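Local coordinates for alkaline phosphatase (Antarctic bacterium, PDB 2W5V), which probably hydrolyses phosphate monoesters through a phosphoserine intermediate, with zinc and magnesium ions as its cofactors, at residues B[41-46]-B[300-305]; B[69-74]-B[339-344]; B[96-101]-B[144-149]; B[123-128]-B[161-166]; B[189-194]-B[207-212]. The protein carries 1 engineered substitution. All coordinates share one frame; numbering follows the deposited sequence.

Contact 1 of 5, residues B[41-46]-B[300-305]. With ZN (zinc ion), chain H; MG (magnesium ion), chain I.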
# COMPACT_ATOMS: atom_id res chain seq x y z
N ILE B 41 -15.10 4.68 3.55
CA ILE B 41 -14.38 3.66 4.27
C ILE B 41 -14.72 2.30 3.68
O ILE B 41 -15.88 1.90 3.65
CB ILE B 41 -14.76 3.66 5.76
CG1 ILE B 41 -14.39 5.00 6.41
CG2 ILE B 41 -14.09 2.50 6.49
CD1 ILE B 41 -14.83 5.10 7.87
N SER B 42 -13.69 1.61 3.20
CA SER B 42 -13.85 0.24 2.74
C SER B 42 -13.42 -0.66 3.88
O SER B 42 -12.23 -0.79 4.17
CB SER B 42 -12.95 0.00 1.52
OG SER B 42 -11.65 0.54 1.74
N ASP B 43 -14.39 -1.29 4.53
CA ASP B 43 -14.08 -2.11 5.69
C ASP B 43 -13.33 -3.37 5.28
O ASP B 43 -13.82 -4.16 4.48
CB ASP B 43 -15.35 -2.46 6.47
CG ASP B 43 -15.05 -2.89 7.89
OD1 ASP B 43 -14.15 -3.74 8.06
OD2 ASP B 43 -15.67 -2.37 8.84
N GLY B 44 -12.12 -3.54 5.83
CA GLY B 44 -11.35 -4.74 5.61
C GLY B 44 -10.53 -4.77 4.33
O GLY B 44 -9.97 -5.80 3.98
N ALA B 45 -10.43 -3.63 3.64
CA ALA B 45 -9.70 -3.59 2.37
C ALA B 45 -8.23 -3.18 2.53
O ALA B 45 -7.92 -2.00 2.73
CB ALA B 45 -10.40 -2.66 1.37
N GLY B 46 -7.32 -4.14 2.42
CA GLY B 46 -5.91 -3.81 2.35
C GLY B 46 -5.53 -3.44 0.92
O GLY B 46 -6.37 -3.39 0.05
N SER B 300 -9.34 2.52 4.66
CA SER B 300 -9.95 1.34 5.28
C SER B 300 -9.61 1.34 6.76
O SER B 300 -8.71 2.05 7.20
CB SER B 300 -9.40 0.05 4.65
OG SER B 300 -9.36 0.14 3.23
N ASP B 301 -10.31 0.52 7.53
CA ASP B 301 -10.05 0.45 8.96
C ASP B 301 -8.94 -0.55 9.28
O ASP B 301 -8.24 -0.40 10.28
CB ASP B 301 -11.34 0.18 9.77
CG ASP B 301 -12.07 -1.10 9.33
OD1 ASP B 301 -11.80 -1.59 8.21
OD2 ASP B 301 -12.91 -1.61 10.12
N HIS B 302 -8.77 -1.55 8.41
CA HIS B 302 -7.78 -2.62 8.56
C HIS B 302 -7.94 -3.56 7.35
O HIS B 302 -8.82 -3.35 6.52
CB HIS B 302 -8.06 -3.42 9.82
CG HIS B 302 -9.44 -3.98 9.86
ND1 HIS B 302 -9.80 -5.13 9.18
CD2 HIS B 302 -10.57 -3.51 10.43
CE1 HIS B 302 -11.09 -5.35 9.35
NE2 HIS B 302 -11.58 -4.39 10.11
N GLU B 303 -7.08 -4.58 7.25
CA GLU B 303 -7.18 -5.58 6.19
C GLU B 303 -7.84 -6.82 6.78
O GLU B 303 -7.77 -7.03 8.00
CB GLU B 303 -5.77 -5.95 5.68
CG GLU B 303 -5.76 -6.83 4.43
CD GLU B 303 -5.79 -8.36 4.68
OE1 GLU B 303 -5.67 -8.82 5.85
OE2 GLU B 303 -5.94 -9.10 3.68
N THR B 304 -8.46 -7.65 5.95
CA THR B 304 -8.93 -8.93 6.49
C THR B 304 -8.74 -10.11 5.56
O THR B 304 -8.94 -9.99 4.35
CB THR B 304 -10.39 -8.91 7.00
OG1 THR B 304 -11.26 -9.49 6.03
CG2 THR B 304 -10.83 -7.52 7.33
N GLY B 305 -8.32 -11.23 6.13
CA GLY B 305 -8.22 -12.48 5.39
C GLY B 305 -6.86 -12.79 4.78
O GLY B 305 -6.61 -13.91 4.36
ZN ZN H . -13.47 -3.53 9.94
MG MG I . -17.71 -1.99 9.10
O HOH W 1 -11.61 -8.12 2.90
O HOH W 2 -18.16 -3.81 7.96
O HOH W 3 -19.90 -1.48 9.56
O HOH W 4 -17.81 -3.27 11.01
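D43 and D301 set their carboxylates nearly perpendicular, planes 83° apart, against one zinc ion. D43 OD1 binds the zinc at 2.0 Å while D43 OD2 binds the magnesium ion at 2.1 Å, so a single carboxylate bridges two metals. D301 gives OD2 to the zinc and keeps OD1 for the backbone: G44 N donates to D301 OD1 (3.1 Å), which helps fix the carboxylate's rotation. H302 brings NE2 to the zinc at 2.1 Å, and its other nitrogen, ND1, donates in the ring plane to E303 O (3.0 Å), steadying the imidazole. Phosphorylated S84 completes the zinc site; T137, E254 and three waters complete the magnesium site. Away from the metals, chi1 of -46° puts S300 OG beside its own backbone N, where it donates onto a lone pair of A45 O (2.6 Å) and lies 2.8 Å from S42 OG. Replacing S300 by alanine removes the hydroxyl, which would probably leave A45 O without its donor and S42 OG without its neighbour. Residues 41-46 run from strand 36-42 through a type II turn to helix 47-52. The segment 300-305 follows the adjacent parallel strand 294-299; helices 258-263 and 267-291 pack against S42.

Contact 2 of 5, residues B[69-74]-B[339-344]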
# COMPACT_ATOMS: atom_id res chain seq x y z
N ILE B 69 -1.48 10.24 -1.71
CA ILE B 69 -1.63 8.94 -1.07
C ILE B 69 -0.81 8.89 0.21
O ILE B 69 0.32 9.39 0.25
CB ILE B 69 -1.14 7.81 -2.02
CG1 ILE B 69 -2.07 7.73 -3.23
CG2 ILE B 69 -1.05 6.48 -1.29
CD1 ILE B 69 -1.51 6.94 -4.42
N GLY B 70 -1.38 8.32 1.28
CA GLY B 70 -0.67 8.15 2.54
C GLY B 70 -0.86 6.73 3.05
O GLY B 70 -1.45 5.91 2.37
N LEU B 71 -0.35 6.44 4.25
CA LEU B 71 -0.46 5.10 4.83
C LEU B 71 -0.77 5.26 6.30
O LEU B 71 -0.16 6.09 6.96
CB LEU B 71 0.85 4.31 4.69
CG LEU B 71 1.38 4.02 3.27
CD1 LEU B 71 2.76 3.36 3.29
CD2 LEU B 71 0.40 3.14 2.52
N ILE B 72 -1.74 4.50 6.80
CA ILE B 72 -2.03 4.52 8.24
C ILE B 72 -1.70 3.23 8.97
O ILE B 72 -1.85 2.13 8.43
CB ILE B 72 -3.51 4.89 8.54
CG1 ILE B 72 -4.48 4.00 7.75
CG2 ILE B 72 -3.76 6.34 8.23
CD1 ILE B 72 -5.97 4.22 8.15
N LYS B 73 -1.25 3.39 10.21
CA LYS B 73 -1.02 2.27 11.10
C LYS B 73 -2.27 2.10 11.94
O LYS B 73 -2.77 3.07 12.51
CB LYS B 73 0.20 2.55 11.99
CG LYS B 73 0.57 1.35 12.85
CD LYS B 73 1.86 1.55 13.63
CE LYS B 73 2.11 0.35 14.54
NZ LYS B 73 3.34 0.55 15.35
N THR B 74 -2.79 0.87 12.02
CA THR B 74 -4.16 0.68 12.50
C THR B 74 -4.34 0.06 13.88
O THR B 74 -5.48 -0.17 14.31
CB THR B 74 -4.96 -0.19 11.52
OG1 THR B 74 -4.33 -1.48 11.44
CG2 THR B 74 -5.01 0.46 10.13
N ALA B 339 -2.74 -6.74 10.58
CA ALA B 339 -2.22 -5.47 11.05
C ALA B 339 -1.38 -4.70 10.01
O ALA B 339 -0.61 -3.81 10.39
CB ALA B 339 -1.42 -5.66 12.35
N THR B 340 -1.51 -5.02 8.73
CA THR B 340 -0.78 -4.24 7.71
C THR B 340 -1.17 -2.77 7.74
O THR B 340 -2.30 -2.42 8.09
CB THR B 340 -1.03 -4.77 6.28
OG1 THR B 340 -0.35 -3.91 5.34
CG2 THR B 340 -2.52 -4.78 5.97
N LEU B 341 -0.23 -1.91 7.37
CA LEU B 341 -0.55 -0.51 7.13
C LEU B 341 -1.56 -0.45 5.98
O LEU B 341 -1.61 -1.34 5.13
CB LEU B 341 0.70 0.29 6.75
CG LEU B 341 1.85 0.40 7.75
CD1 LEU B 341 2.97 1.28 7.18
CD2 LEU B 341 1.37 0.97 9.04
N ILE B 342 -2.36 0.61 5.98
CA ILE B 342 -3.48 0.75 5.05
C ILE B 342 -3.35 2.04 4.24
O ILE B 342 -3.08 3.10 4.80
CB ILE B 342 -4.81 0.79 5.85
CG1 ILE B 342 -5.08 -0.58 6.50
CG2 ILE B 342 -5.97 1.31 5.00
CD1 ILE B 342 -5.34 -1.70 5.49
N PRO B 343 -3.55 1.97 2.92
CA PRO B 343 -3.49 3.16 2.06
C PRO B 343 -4.60 4.15 2.36
O PRO B 343 -5.74 3.77 2.65
CB PRO B 343 -3.68 2.60 0.64
CG PRO B 343 -3.52 1.12 0.75
CD PRO B 343 -3.85 0.74 2.16
N VAL B 344 -4.25 5.43 2.29
CA VAL B 344 -5.21 6.52 2.37
C VAL B 344 -5.11 7.28 1.06
O VAL B 344 -4.00 7.58 0.60
CB VAL B 344 -4.82 7.50 3.49
CG1 VAL B 344 -5.74 8.73 3.47
CG2 VAL B 344 -4.83 6.79 4.84
O HOH W 5 -4.61 -3.26 9.23
O HOH W 6 -1.02 -0.97 10.93
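I72 and V344 meet methyl to methyl, CG2 against CG2 at 3.6 Å, with the two side chains at about a right angle. A chi1 of 52° places I72 CG1 between its backbone N and carbonyl carbon, and from there it leans on I342 CB (3.7 Å). T74 extends this same row, its CG2 lying 3.8 Å from I342 CG1. L71 and P343 pair on the other face of the sheet, where L71 CD2 touches P343 CA at 3.9 Å. Next to them L341 reaches across with CD2 to K73 CB (3.5 Å), meeting the lysine at the root of its extended chain.

Between the two faces runs the backbone of an antiparallel pair within the large mixed sheet. G70 and V344 exchange two hydrogen bonds, as do I72 and I342, I72 N reaching I342 O at 2.8 Å; L71 and P343 form the non-hydrogen-bonded pair between them, which suits a proline with no N-H to give.

Direct strand pairing stops beyond I72, and water takes over. T74 OG1 donates to a water at 2.9 Å, which in turn donates to T340 O at 2.7 Å; a second water links T74 N with A339 O. T340 OG1 bonds to L341 O and to S51 of the second subunit, whose F54 O and Y55 ring receive the K73 ammonium. The paired N-H and C=O groups thus satisfy one another between apolar side chains packed on both faces, while at the polar end waters bridge the two segments and T340 and K73 bond directly to the partner subunit.

Contact 3 of 5, residues B[96-101]-B[144-149]; sequences KTYNAA and HALNRG
Y98 turns its ring between its own backbone N and carbonyl carbon (chi1 60°), which carries OH to L146 O at 2.7 Å. The carbonyl approaches at the ring edge, and the phenol donates in the carbonyl plane onto a lone pair; A101 CB sits over the centre of one ring face. Y98 also opens a type II turn closed by A101 N bonding to Y98 O. A phenylalanine in its place would probably leave L146 O without this donor and the two loops joined across the contact mainly by the weak bond from R148 N to A100 O.

The turn presents A100 to the other loop. A100 O accepts that weak bond from R148 N (2.8 Å, angle 124°) and lies 3.4 Å from N147 CA, while A100 CB faces N147 ND2 at 3.8 Å. N147 OD1 receives G149 N at 2.8 Å, an Asx turn that holds the backbone beside R148.

R148 bends at chi3 (-64°) and reaches D83 and the phosphoserine at position 84 with NH1; the side chain of engineered D135 is about 4 Å from that of R148 at the nearest atoms. Two neutral bonds, one of them weak, hold the backbone at the base of an arginine whose charged end meets the phosphate in the active site.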
# COMPACT_ATOMS: atom_id res chain seq x y z
N LYS B 96 -6.81 6.59 19.95
CA LYS B 96 -6.64 5.15 20.00
C LYS B 96 -7.48 4.64 21.16
O LYS B 96 -7.43 5.19 22.26
CB LYS B 96 -5.18 4.79 20.26
CG LYS B 96 -4.21 5.19 19.16
CD LYS B 96 -4.22 4.18 18.03
CE LYS B 96 -2.96 4.31 17.16
NZ LYS B 96 -3.08 3.50 15.90
N THR B 97 -8.24 3.58 20.93
CA THR B 97 -9.09 3.01 21.97
C THR B 97 -9.11 1.49 21.85
O THR B 97 -8.46 0.94 20.96
CB THR B 97 -10.51 3.62 21.93
OG1 THR B 97 -11.26 3.19 23.07
CG2 THR B 97 -11.25 3.24 20.64
N TYR B 98 -9.83 0.82 22.75
CA TYR B 98 -9.80 -0.64 22.85
C TYR B 98 -10.71 -1.29 21.81
O TYR B 98 -11.75 -0.73 21.46
CB TYR B 98 -10.14 -1.10 24.28
CG TYR B 98 -11.53 -0.69 24.80
CD1 TYR B 98 -12.65 -1.46 24.50
CD2 TYR B 98 -11.70 0.44 25.59
CE1 TYR B 98 -13.91 -1.10 24.96
CE2 TYR B 98 -12.96 0.80 26.06
CZ TYR B 98 -14.06 0.02 25.74
OH TYR B 98 -15.33 0.35 26.20
N ASN B 99 -10.34 -2.47 21.30
CA ASN B 99 -11.23 -3.18 20.38
C ASN B 99 -12.61 -3.32 21.00
O ASN B 99 -12.73 -3.71 22.17
CB ASN B 99 -10.69 -4.57 19.99
CG ASN B 99 -9.52 -4.49 19.01
OD1 ASN B 99 -9.13 -3.40 18.58
ND2 ASN B 99 -8.96 -5.65 18.65
N ALA B 100 -13.63 -3.01 20.20
CA ALA B 100 -15.04 -3.05 20.59
C ALA B 100 -15.60 -1.71 21.06
O ALA B 100 -16.81 -1.53 21.17
CB ALA B 100 -15.32 -4.15 21.63
N ALA B 101 -14.72 -0.75 21.34
CA ALA B 101 -15.18 0.57 21.78
C ALA B 101 -15.92 1.30 20.66
O ALA B 101 -15.50 1.25 19.51
CB ALA B 101 -14.01 1.42 22.28
N HIS B 144 -22.15 6.57 21.26
CA HIS B 144 -21.11 6.34 22.25
C HIS B 144 -21.51 5.16 23.12
O HIS B 144 -22.42 5.27 23.93
CB HIS B 144 -20.93 7.59 23.11
CG HIS B 144 -20.63 8.83 22.32
ND1 HIS B 144 -19.36 9.13 21.86
CD2 HIS B 144 -21.43 9.83 21.89
CE1 HIS B 144 -19.40 10.27 21.20
NE2 HIS B 144 -20.64 10.71 21.20
N ALA B 145 -20.84 4.03 22.93
CA ALA B 145 -21.20 2.80 23.64
C ALA B 145 -19.95 2.07 24.10
O ALA B 145 -18.92 2.12 23.45
CB ALA B 145 -22.05 1.90 22.75
N LEU B 146 -20.06 1.38 25.23
CA LEU B 146 -18.93 0.68 25.82
C LEU B 146 -18.52 -0.50 24.98
O LEU B 146 -17.37 -0.92 25.01
CB LEU B 146 -19.29 0.18 27.22
CG LEU B 146 -19.49 1.27 28.26
CD1 LEU B 146 -19.80 0.63 29.60
CD2 LEU B 146 -18.24 2.10 28.33
N ASN B 147 -19.48 -1.07 24.26
CA ASN B 147 -19.21 -2.25 23.47
C ASN B 147 -20.04 -2.29 22.20
O ASN B 147 -21.24 -2.02 22.23
CB ASN B 147 -19.46 -3.51 24.30
CG ASN B 147 -18.92 -4.76 23.63
OD1 ASN B 147 -19.43 -5.18 22.59
ND2 ASN B 147 -17.89 -5.35 24.22
N ARG B 148 -19.39 -2.62 21.08
CA ARG B 148 -20.03 -2.60 19.77
C ARG B 148 -21.24 -3.54 19.72
O ARG B 148 -22.10 -3.42 18.85
CB ARG B 148 -19.02 -3.03 18.71
CG ARG B 148 -18.54 -4.46 18.93
CD ARG B 148 -17.57 -4.91 17.86
NE ARG B 148 -18.20 -4.96 16.54
CZ ARG B 148 -17.53 -5.11 15.40
NH1 ARG B 148 -16.20 -5.22 15.42
NH2 ARG B 148 -18.19 -5.15 14.26
N GLY B 149 -21.28 -4.50 20.63
CA GLY B 149 -22.37 -5.46 20.69
C GLY B 149 -23.69 -4.87 21.18
O GLY B 149 -24.75 -5.47 21.02

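Contact 4 of 5, residues B[123-128]-B[161-166]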
# COMPACT_ATOMS: atom_id res chain seq x y z
N ILE B 123 -22.52 22.42 10.21
CA ILE B 123 -22.31 21.50 9.09
C ILE B 123 -23.37 20.40 9.09
O ILE B 123 -23.60 19.76 10.13
CB ILE B 123 -20.92 20.84 9.18
CG1 ILE B 123 -19.83 21.88 9.44
CG2 ILE B 123 -20.62 20.01 7.93
CD1 ILE B 123 -19.65 22.87 8.31
N LYS B 124 -24.02 20.16 7.95
CA LYS B 124 -24.96 19.04 7.83
C LYS B 124 -24.21 17.69 7.72
O LYS B 124 -23.18 17.60 7.06
CB LYS B 124 -25.87 19.24 6.61
CG LYS B 124 -26.90 20.37 6.77
CD LYS B 124 -28.08 19.91 7.62
CE LYS B 124 -29.12 21.01 7.77
NZ LYS B 124 -28.58 22.18 8.50
N THR B 125 -24.73 16.64 8.37
CA THR B 125 -23.98 15.39 8.47
C THR B 125 -24.78 14.17 8.00
O THR B 125 -25.99 14.10 8.16
CB THR B 125 -23.53 15.14 9.93
OG1 THR B 125 -24.67 15.14 10.79
CG2 THR B 125 -22.56 16.22 10.38
N GLY B 126 -24.08 13.20 7.42
CA GLY B 126 -24.74 11.99 6.97
C GLY B 126 -23.88 10.75 7.07
O GLY B 126 -22.65 10.81 7.02
N VAL B 127 -24.54 9.60 7.19
CA VAL B 127 -23.86 8.32 7.30
C VAL B 127 -24.56 7.26 6.46
O VAL B 127 -25.77 7.05 6.59
CB VAL B 127 -23.80 7.87 8.76
CG1 VAL B 127 -23.32 6.44 8.86
CG2 VAL B 127 -22.89 8.80 9.56
N VAL B 128 -23.81 6.62 5.58
CA VAL B 128 -24.34 5.57 4.70
C VAL B 128 -23.54 4.29 4.91
O VAL B 128 -22.32 4.35 5.11
CB VAL B 128 -24.28 6.01 3.22
CG1 VAL B 128 -24.63 4.85 2.30
CG2 VAL B 128 -25.20 7.20 2.98
N SER B 161 -28.66 11.73 18.32
CA SER B 161 -27.49 12.20 17.59
C SER B 161 -27.79 13.46 16.78
O SER B 161 -28.94 13.90 16.71
CB SER B 161 -26.96 11.10 16.66
OG SER B 161 -27.82 10.93 15.54
N ASP B 162 -26.76 14.01 16.16
CA ASP B 162 -26.89 15.24 15.38
C ASP B 162 -27.08 14.95 13.88
O ASP B 162 -27.25 15.87 13.09
CB ASP B 162 -25.66 16.12 15.59
CG ASP B 162 -25.54 16.62 17.03
OD1 ASP B 162 -26.50 17.28 17.51
OD2 ASP B 162 -24.49 16.36 17.67
N LEU B 163 -27.04 13.67 13.51
CA LEU B 163 -27.15 13.27 12.11
C LEU B 163 -28.37 13.88 11.43
O LEU B 163 -29.46 13.94 12.00
CB LEU B 163 -27.24 11.75 12.00
CG LEU B 163 -25.92 10.99 12.05
CD1 LEU B 163 -26.19 9.52 11.81
CD2 LEU B 163 -24.97 11.56 11.01
N ASP B 164 -28.18 14.32 10.19
CA ASP B 164 -29.26 14.87 9.39
C ASP B 164 -29.76 13.87 8.36
O ASP B 164 -30.89 13.96 7.88
CB ASP B 164 -28.77 16.13 8.67
CG ASP B 164 -28.30 17.20 9.64
OD1 ASP B 164 -29.15 17.81 10.33
OD2 ASP B 164 -27.08 17.44 9.70
N PHE B 165 -28.91 12.90 8.03
CA PHE B 165 -29.22 11.91 7.00
C PHE B 165 -28.57 10.57 7.32
O PHE B 165 -27.43 10.52 7.79
CB PHE B 165 -28.69 12.42 5.65
CG PHE B 165 -28.99 11.51 4.48
CD1 PHE B 165 -30.06 11.77 3.64
CD2 PHE B 165 -28.18 10.42 4.20
CE1 PHE B 165 -30.33 10.94 2.55
CE2 PHE B 165 -28.44 9.59 3.12
CZ PHE B 165 -29.51 9.85 2.29
N PHE B 166 -29.27 9.47 7.06
CA PHE B 166 -28.60 8.17 7.08
C PHE B 166 -29.31 7.18 6.17
O PHE B 166 -30.48 7.35 5.85
CB PHE B 166 -28.47 7.62 8.52
CG PHE B 166 -29.78 7.21 9.15
CD1 PHE B 166 -30.31 5.95 8.92
CD2 PHE B 166 -30.46 8.08 9.98
CE1 PHE B 166 -31.51 5.56 9.50
CE2 PHE B 166 -31.66 7.70 10.57
CZ PHE B 166 -32.19 6.44 10.33
O HOH W 7 -25.20 18.16 11.66
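T125 and D164 join two neighbouring parallel strands, 124-129 and 165-169, the ends of a beta-alpha-beta crossover by way of helices 136-139 and 151-158. Among the backbone bonds, V127 N donates to F165 O at 3.1 Å. T125 O accepts two N-H groups, D164 N at 3.0 Å and, weakly, F165 N. CA-H contacts accompany this ladder: G126 CA approaches F165 O, and F166 CA approaches V127 O.

The polar side-chain bond belongs to D164. With CG anti to its carbonyl carbon (chi1 -60°), it offers the anti lone pair of OD2 to T125 N at 2.8 Å, angle 160°, standing in for a strand carbonyl. The K124 chain crosses it at about a right angle, CD lying 3.4 Å from D164 CG, but the charged ends do not touch; R209 makes the salt bridge to D164 OD1.

Apolar contacts lie on both faces. V127 CG2 rests on L163 CD2 at 3.7 Å, in a patch that helix 151-158 covers through M158. Across the sheet, V128 CG2 meets the edge of the F165 ring, 4.0 Å from CE2, under helix 230-242. At the start of the ladder one water sits 2.7 Å from I123 O and 2.8 Å from D164 OD2.

Contact 5 of 5, residues B[189-194]-B[207-212]; sequences GNQFTI and SNRKMG
N208 lays its amide across T193, the two side chains at about a right angle: N208 CG is 3.3 Å from T193 OG1, and N208 OD1 lies 3.4 Å from T193 CG2. This is packing, since the amide nitrogen meets the hydroxyl at a poor angle for a bond. T193 OG1 instead donates to a water that also bonds to Q191 O and K210 N, bridging the two segments just before the regular pairing.

R209 sets its CG beside Q191 OE1 and sends its guanidinium to D164, just ahead of the neighbouring strand 165-169, in a salt bridge from NH1 to OD1.

K210 carries much of the contact. Its chain runs extended beyond CG, over one face of the F192 ring, with CD 3.8 Å from the ring centroid and 16° off the normal, a CH-pi contact. That course ends with NZ donating to N190 O at 2.9 Å, nearly along the C=O axis (176°). F192 also meets the ring of F166. K210 O accepts T193 N at 3.0 Å, and here parallel pairing begins: strands 192-195 and 210-214, with helix 202-205 between them, form a beta-alpha-beta unit at one margin of the large sheet, 192-195 being its outermost strand within the chain.

M211 bends at chi2 (67°), bringing SD to 3.6 Å from T193 CG2 and near T193 O as well.

G212 N donates to T193 O at 2.8 Å. Lacking a side chain, G212 accommodates I194, whose CD1 lies 3.8 Å from G212 CA; a CB at that position would clash with it.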
# COMPACT_ATOMS: atom_id res chain seq x y z
N GLY B 189 -40.13 11.31 16.06
CA GLY B 189 -40.47 12.36 17.00
C GLY B 189 -39.28 13.28 17.23
O GLY B 189 -39.39 14.27 17.94
N ASN B 190 -38.13 12.92 16.65
CA ASN B 190 -36.94 13.77 16.67
C ASN B 190 -36.66 14.39 15.30
O ASN B 190 -35.52 14.69 14.97
CB ASN B 190 -35.70 12.98 17.12
CG ASN B 190 -35.58 12.90 18.63
OD1 ASN B 190 -35.06 13.81 19.27
ND2 ASN B 190 -36.06 11.79 19.20
N GLN B 191 -37.72 14.56 14.50
CA GLN B 191 -37.64 15.26 13.22
C GLN B 191 -37.13 14.42 12.04
O GLN B 191 -36.93 14.94 10.94
CB GLN B 191 -36.81 16.54 13.34
CG GLN B 191 -37.46 17.61 14.21
CD GLN B 191 -36.67 18.90 14.21
OE1 GLN B 191 -37.13 19.93 13.72
NE2 GLN B 191 -35.46 18.86 14.76
N PHE B 192 -36.94 13.12 12.25
CA PHE B 192 -36.57 12.24 11.15
C PHE B 192 -37.76 11.79 10.33
O PHE B 192 -38.72 11.23 10.86
CB PHE B 192 -35.82 11.01 11.67
CG PHE B 192 -34.36 11.23 11.86
CD1 PHE B 192 -33.86 11.56 13.11
CD2 PHE B 192 -33.48 11.13 10.80
CE1 PHE B 192 -32.50 11.76 13.29
CE2 PHE B 192 -32.14 11.33 10.97
CZ PHE B 192 -31.65 11.65 12.22
N THR B 193 -37.71 12.04 9.03
CA THR B 193 -38.59 11.37 8.10
C THR B 193 -37.94 10.04 7.78
O THR B 193 -36.76 10.00 7.42
CB THR B 193 -38.80 12.18 6.81
OG1 THR B 193 -39.48 13.41 7.13
CG2 THR B 193 -39.63 11.40 5.81
N ILE B 194 -38.67 8.94 7.93
CA ILE B 194 -38.09 7.61 7.75
C ILE B 194 -38.76 6.86 6.60
O ILE B 194 -39.97 6.77 6.53
CB ILE B 194 -38.23 6.76 9.03
CG1 ILE B 194 -37.53 7.43 10.21
CG2 ILE B 194 -37.70 5.34 8.79
CD1 ILE B 194 -36.04 7.58 10.04
N SER B 207 -37.87 18.57 1.03
CA SER B 207 -38.43 19.46 2.05
C SER B 207 -38.46 18.85 3.45
O SER B 207 -39.03 19.43 4.37
CB SER B 207 -39.83 19.94 1.64
OG SER B 207 -40.70 18.85 1.41
N ASN B 208 -37.84 17.68 3.62
CA ASN B 208 -37.73 17.09 4.95
C ASN B 208 -36.56 17.72 5.71
O ASN B 208 -35.55 18.08 5.12
CB ASN B 208 -37.52 15.58 4.86
CG ASN B 208 -38.71 14.87 4.24
OD1 ASN B 208 -38.55 13.82 3.62
ND2 ASN B 208 -39.89 15.43 4.41
N ARG B 209 -36.70 17.85 7.03
CA ARG B 209 -35.62 18.38 7.85
C ARG B 209 -34.48 17.36 7.99
O ARG B 209 -33.30 17.71 7.87
CB ARG B 209 -36.15 18.79 9.23
CG ARG B 209 -35.07 19.26 10.20
CD ARG B 209 -34.18 20.35 9.60
NE ARG B 209 -33.14 20.78 10.54
CZ ARG B 209 -31.91 20.26 10.60
NH1 ARG B 209 -31.54 19.29 9.77
NH2 ARG B 209 -31.04 20.73 11.50
N LYS B 210 -34.82 16.10 8.24
CA LYS B 210 -33.83 15.03 8.27
C LYS B 210 -34.42 13.82 7.59
O LYS B 210 -35.63 13.67 7.52
CB LYS B 210 -33.48 14.65 9.70
CG LYS B 210 -32.98 15.77 10.59
CD LYS B 210 -32.64 15.17 11.95
CE LYS B 210 -32.67 16.19 13.07
NZ LYS B 210 -32.79 15.48 14.37
N MET B 211 -33.56 12.92 7.12
CA MET B 211 -34.04 11.77 6.37
C MET B 211 -33.30 10.51 6.76
O MET B 211 -32.07 10.49 6.83
CB MET B 211 -33.89 12.03 4.87
CG MET B 211 -34.59 11.00 4.01
SD MET B 211 -36.36 11.10 4.22
CE MET B 211 -36.87 9.45 3.74
N GLY B 212 -34.05 9.44 7.00
CA GLY B 212 -33.45 8.16 7.35
C GLY B 212 -34.00 7.03 6.49
O GLY B 212 -35.22 6.90 6.33
O HOH W 8 -38.01 15.41 8.56

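How the contacts relate
Four of the five contacts belong to one large mixed sheet. Contact 5 lies at one margin, contact 4 comes next, contact 1 sits at strand ends near the middle, and contact 2 pairs strands toward the opposite margin. The centres of contacts 4 and 5 are about 11 Å apart, joined by the D164-R209 salt bridge; those of contacts 2 and 5 are about 36 Å apart. Contact 3 joins two loops, its centre about 18 Å from that of contact 1. Along the chain, contacts 1 and 2 interlock and span contacts 3, 4 and 5. Contacts 1 and 2 touch beside the zinc site, so metal ligands and subunit interface are structural neighbours.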